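Local coordinates for regulator of G-protein signalling 3 isoform 1 (PDB 2F5Y) that probably regulates G-protein signalling as an RGS-family member, its PDZ domain being expected to bind the C-terminal tails of partner proteins, at residues 4-9 with 74-79; 26-31 with 46-51. All coordinates share one frame; numbering follows the deposited sequence.

Contact 1: 4-9 with 74-79; sequences YRQITI and EIILLV
The side chain of Ile9 lies alongside that of Ile75, both pointing the same way, and their ends meet at Ile9 CD1 to Ile75 CD1, 3.7 Å. Ile75 carries CG1 between its backbone N and carbonyl carbon (chi1 56°), which swings the ethyl arm toward the neighbouring strand and brings CG1 to 3.8 Å from Ile9 CB. Farther along the same buried face, Ile9 CD1 also reaches Leu77 CD1, and Val79 CG2 approaches Arg5 CB. Pro36, Ala37 and Ala40 of helix 36-40 and Phe16 cover Ile9, while Phe18 packs on Ile75 and Leu77.

The other face carries Gln6, Thr8, Ile76 and Leu78 and is more open. Ile76 CG2 touches both Gln6 CG (3.5 Å) and Thr8 OG1 (3.8 Å). On the other branch of Thr8, the CG2 methyl crosses the Glu74 side chain at 3.4 Å from OE1, a contact without a bond. A glycine in place of Thr8 would probably leave Ile76 CG2 without one of its flanks and open a gap beside the Glu74 carboxylate, where the methyl now lies. Leu78, with CG anti to the backbone N (chi1 -173°), sets CD1 against Arg5 O at 3.6 Å.

Three hydrogen-bonded pairs, Arg5-Val79, Ile7-Leu77 and Ile9-Ile75, each make two backbone bonds, and the strand axes run at 165°. This regular antiparallel ladder pairs the first and last strands of the chain, as is usual in the PDZ fold, and so closes the domain.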
# COMPACT_ATOMS: atom_id res chain seq x y z
N TYR A 4 5.78 5.35 11.56
CA TYR A 4 5.61 5.60 10.14
C TYR A 4 6.76 4.98 9.35
O TYR A 4 7.93 5.18 9.67
CB TYR A 4 5.59 7.10 9.84
CG TYR A 4 4.62 7.94 10.64
CD1 TYR A 4 4.96 8.44 11.89
CD2 TYR A 4 3.38 8.28 10.11
CE1 TYR A 4 4.09 9.23 12.61
CE2 TYR A 4 2.49 9.08 10.82
CZ TYR A 4 2.84 9.54 12.06
OH TYR A 4 1.95 10.33 12.74
N ARG A 5 6.41 4.26 8.29
CA ARG A 5 7.39 3.73 7.36
C ARG A 5 7.01 4.16 5.95
O ARG A 5 5.84 4.18 5.57
CB ARG A 5 7.45 2.20 7.44
CG ARG A 5 7.91 1.64 8.80
CD ARG A 5 9.39 1.90 9.09
NE ARG A 5 10.30 1.01 8.37
CZ ARG A 5 10.97 1.33 7.25
NH1 ARG A 5 11.78 0.42 6.71
NH2 ARG A 5 10.86 2.53 6.68
N GLN A 6 8.03 4.51 5.17
CA GLN A 6 7.85 4.76 3.77
C GLN A 6 8.31 3.51 3.01
O GLN A 6 9.46 3.10 3.14
CB GLN A 6 8.69 5.96 3.36
CG GLN A 6 8.67 6.25 1.87
CD GLN A 6 9.61 7.36 1.51
OE1 GLN A 6 10.82 7.14 1.39
NE2 GLN A 6 9.08 8.57 1.37
N ILE A 7 7.42 2.92 2.22
CA ILE A 7 7.66 1.66 1.53
C ILE A 7 7.58 1.90 0.02
O ILE A 7 6.55 2.38 -0.47
CB ILE A 7 6.59 0.61 1.91
CG1 ILE A 7 6.49 0.43 3.43
CG2 ILE A 7 6.85 -0.75 1.22
CD1 ILE A 7 7.73 -0.12 4.09
N THR A 8 8.65 1.56 -0.70
CA THR A 8 8.75 1.81 -2.16
C THR A 8 8.64 0.47 -2.89
O THR A 8 9.49 -0.40 -2.76
CB THR A 8 10.10 2.50 -2.56
OG1 THR A 8 10.20 3.79 -1.93
CG2 THR A 8 10.19 2.70 -4.07
N ILE A 9 7.58 0.31 -3.68
CA ILE A 9 7.30 -0.96 -4.32
C ILE A 9 7.28 -0.77 -5.80
O ILE A 9 6.34 -0.17 -6.32
CB ILE A 9 5.94 -1.51 -3.92
CG1 ILE A 9 5.75 -1.44 -2.41
CG2 ILE A 9 5.79 -2.95 -4.46
CD1 ILE A 9 4.30 -1.58 -1.97
N GLU A 74 6.25 2.33 -10.10
CA GLU A 74 6.33 2.02 -8.68
C GLU A 74 5.41 2.91 -7.87
O GLU A 74 5.10 4.04 -8.27
CB GLU A 74 7.76 2.19 -8.17
CG GLU A 74 8.20 3.62 -7.98
CD GLU A 74 9.63 3.73 -7.47
OE1 GLU A 74 10.34 2.70 -7.49
OE2 GLU A 74 10.04 4.84 -7.05
N ILE A 75 5.01 2.39 -6.71
CA ILE A 75 4.29 3.18 -5.73
C ILE A 75 5.21 3.41 -4.55
O ILE A 75 6.06 2.57 -4.23
CB ILE A 75 2.97 2.50 -5.27
CG1 ILE A 75 3.23 1.09 -4.71
CG2 ILE A 75 1.95 2.46 -6.40
CD1 ILE A 75 1.99 0.45 -4.02
N ILE A 76 5.07 4.57 -3.92
CA ILE A 76 5.71 4.85 -2.65
C ILE A 76 4.57 5.09 -1.69
O ILE A 76 3.80 6.04 -1.87
CB ILE A 76 6.59 6.10 -2.71
CG1 ILE A 76 7.57 5.99 -3.88
CG2 ILE A 76 7.34 6.27 -1.39
CD1 ILE A 76 8.16 7.34 -4.29
N LEU A 77 4.43 4.21 -0.71
CA LEU A 77 3.37 4.33 0.28
C LEU A 77 3.98 4.77 1.58
O LEU A 77 5.00 4.24 1.99
CB LEU A 77 2.70 3.00 0.54
CG LEU A 77 2.00 2.28 -0.60
CD1 LEU A 77 1.47 0.93 -0.04
CD2 LEU A 77 0.87 3.15 -1.18
N LEU A 78 3.37 5.75 2.23
CA LEU A 78 3.69 6.03 3.60
C LEU A 78 2.64 5.33 4.46
O LEU A 78 1.44 5.56 4.32
CB LEU A 78 3.69 7.53 3.86
CG LEU A 78 4.19 7.84 5.27
CD1 LEU A 78 5.70 7.73 5.31
CD2 LEU A 78 3.72 9.21 5.67
N VAL A 79 3.09 4.45 5.35
CA VAL A 79 2.20 3.72 6.22
C VAL A 79 2.47 3.98 7.69
O VAL A 79 3.55 4.39 8.09
CB VAL A 79 2.26 2.20 5.97
CG1 VAL A 79 1.91 1.92 4.51
CG2 VAL A 79 3.62 1.65 6.33

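Contact 2: 26-31 with 46-51; sequences VRVQAV and DTVLQL
Two backbone hydrogen bonds, Val48 N to Val26 O at 3.0 Å and Val28 N to Asp46 O at 2.8 Å, frame the single bridge between Arg27 and Thr47, with the chains running in opposite directions. Beyond them a water takes over: it accepts from Val26 N and donates to Val48 O, joining the two backbones where the strands begin to part.

Val28 packs beside Asp46. With CG1 anti to the backbone N (chi1 -179°), the other methyl, Val28 CG2, stands beside that N and lies 3.7 Å from Asp46 CB and close to Asp46 O. Val28 CG2 also reaches Val48 CG2 at 4.2 Å, a small apolar patch on the inner side. Val48 in turn rests CG2 against Val26 O. Around the bridge, the aliphatic part of Arg27 covers the accepting carbonyl, with Arg27 CG 3.5 Å from Asp46 O.

The Asp46 carboxylate works away from this strand pair: OD2 accepts from Gln43 N and forms a salt bridge with Arg81, which ties the start of 46-51 to the preceding turn and to the last strand. Val26 meets Ile20 and Leu64, so the pair also touches strand 18-21 and helix 61-69. Such a short pairing, where two strands meet briefly and then diverge, links the two sheets of the compact PDZ beta-sandwich.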
# COMPACT_ATOMS: atom_id res chain seq x y z
N VAL A 26 -7.57 3.26 4.53
CA VAL A 26 -7.48 1.94 3.97
C VAL A 26 -6.38 1.21 4.71
O VAL A 26 -5.41 1.81 5.16
CB VAL A 26 -7.20 2.04 2.44
CG1 VAL A 26 -7.06 0.66 1.80
CG2 VAL A 26 -8.32 2.89 1.75
N ARG A 27 -6.56 -0.09 4.90
CA ARG A 27 -5.56 -0.92 5.61
C ARG A 27 -5.07 -2.03 4.69
O ARG A 27 -5.79 -2.49 3.81
CB ARG A 27 -6.17 -1.52 6.87
CG ARG A 27 -5.14 -2.04 7.85
CD ARG A 27 -5.79 -2.76 9.04
NE ARG A 27 -6.08 -4.16 8.73
CZ ARG A 27 -6.87 -4.94 9.45
NH1 ARG A 27 -7.47 -4.48 10.53
NH2 ARG A 27 -7.07 -6.20 9.07
N VAL A 28 -3.84 -2.47 4.90
CA VAL A 28 -3.30 -3.61 4.15
C VAL A 28 -3.86 -4.89 4.75
O VAL A 28 -3.70 -5.15 5.95
CB VAL A 28 -1.77 -3.63 4.16
CG1 VAL A 28 -1.24 -4.82 3.34
CG2 VAL A 28 -1.22 -2.30 3.62
N GLN A 29 -4.55 -5.67 3.92
CA GLN A 29 -5.13 -6.94 4.35
C GLN A 29 -4.04 -7.98 4.45
O GLN A 29 -3.87 -8.61 5.47
CB GLN A 29 -6.16 -7.45 3.34
CG GLN A 29 -7.59 -7.33 3.74
CD GLN A 29 -8.05 -8.22 4.90
OE1 GLN A 29 -7.26 -8.67 5.75
NE2 GLN A 29 -9.35 -8.46 4.93
N ALA A 30 -3.33 -8.17 3.34
CA ALA A 30 -2.30 -9.18 3.24
C ALA A 30 -1.28 -8.77 2.20
O ALA A 30 -1.46 -7.78 1.46
CB ALA A 30 -2.91 -10.56 2.88
N VAL A 31 -0.21 -9.54 2.17
CA VAL A 31 0.95 -9.31 1.33
C VAL A 31 1.28 -10.70 0.79
O VAL A 31 1.30 -11.65 1.56
CB VAL A 31 2.12 -8.73 2.19
CG1 VAL A 31 3.45 -9.11 1.63
CG2 VAL A 31 2.00 -7.20 2.31
N ASP A 46 -0.75 -2.64 8.17
CA ASP A 46 -0.25 -1.32 7.81
C ASP A 46 -1.42 -0.42 7.37
O ASP A 46 -2.19 -0.79 6.49
CB ASP A 46 0.75 -1.40 6.67
CG ASP A 46 2.11 -1.91 7.11
OD1 ASP A 46 2.36 -2.04 8.33
OD2 ASP A 46 2.93 -2.17 6.20
N THR A 47 -1.55 0.74 7.99
CA THR A 47 -2.59 1.70 7.60
C THR A 47 -1.96 2.69 6.63
O THR A 47 -0.86 3.17 6.88
CB THR A 47 -3.23 2.41 8.83
OG1 THR A 47 -3.79 1.42 9.71
CG2 THR A 47 -4.34 3.37 8.43
N VAL A 48 -2.65 2.96 5.53
CA VAL A 48 -2.11 3.74 4.43
C VAL A 48 -2.48 5.21 4.57
O VAL A 48 -3.66 5.58 4.60
CB VAL A 48 -2.61 3.20 3.07
CG1 VAL A 48 -1.83 3.86 1.93
CG2 VAL A 48 -2.48 1.69 3.00
N LEU A 49 -1.45 6.05 4.64
CA LEU A 49 -1.62 7.47 4.84
C LEU A 49 -1.40 8.25 3.55
O LEU A 49 -2.06 9.26 3.32
CB LEU A 49 -0.67 7.96 5.93
CG LEU A 49 -0.72 7.17 7.24
CD1 LEU A 49 0.39 7.66 8.19
CD2 LEU A 49 -2.12 7.24 7.90
N GLN A 50 -0.48 7.77 2.72
CA GLN A 50 -0.07 8.47 1.50
C GLN A 50 0.31 7.48 0.40
O GLN A 50 0.95 6.44 0.67
CB GLN A 50 1.13 9.39 1.77
CG GLN A 50 1.34 10.45 0.70
CD GLN A 50 2.25 11.57 1.15
OE1 GLN A 50 3.47 11.47 1.02
NE2 GLN A 50 1.67 12.65 1.67
N LEU A 51 -0.10 7.81 -0.82
CA LEU A 51 0.30 7.11 -2.03
C LEU A 51 1.00 8.12 -2.95
O LEU A 51 0.38 9.08 -3.42
CB LEU A 51 -0.93 6.54 -2.73
CG LEU A 51 -0.70 6.01 -4.14
CD1 LEU A 51 0.08 4.73 -4.04
CD2 LEU A 51 -2.02 5.81 -4.85
O HOH W 1 -6.01 5.20 3.22

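Overall arrangement
The centres of contacts 1 and 2 lie about 9 Å apart, and both draw on the four-stranded antiparallel sheet, in which strands 74-81 and 47-51 are neighbours. Probable backbone hydrogen bonds, Leu49 N to Leu78 O and Leu78 N to Gln50 O, together with Leu77 packed on Leu51, join them directly. Along the chain the two segments of contact 2 fall between those of contact 1. Contact 1 therefore brings the ends of the domain together, while contact 2 connects the sheet to the hairpin of strands 18-21 and 27-31. In PDZ domains the strand corresponding to 18-21 and the helix corresponding to 61-69 usually form the peptide groove, and contact 2 reaches both through Val26.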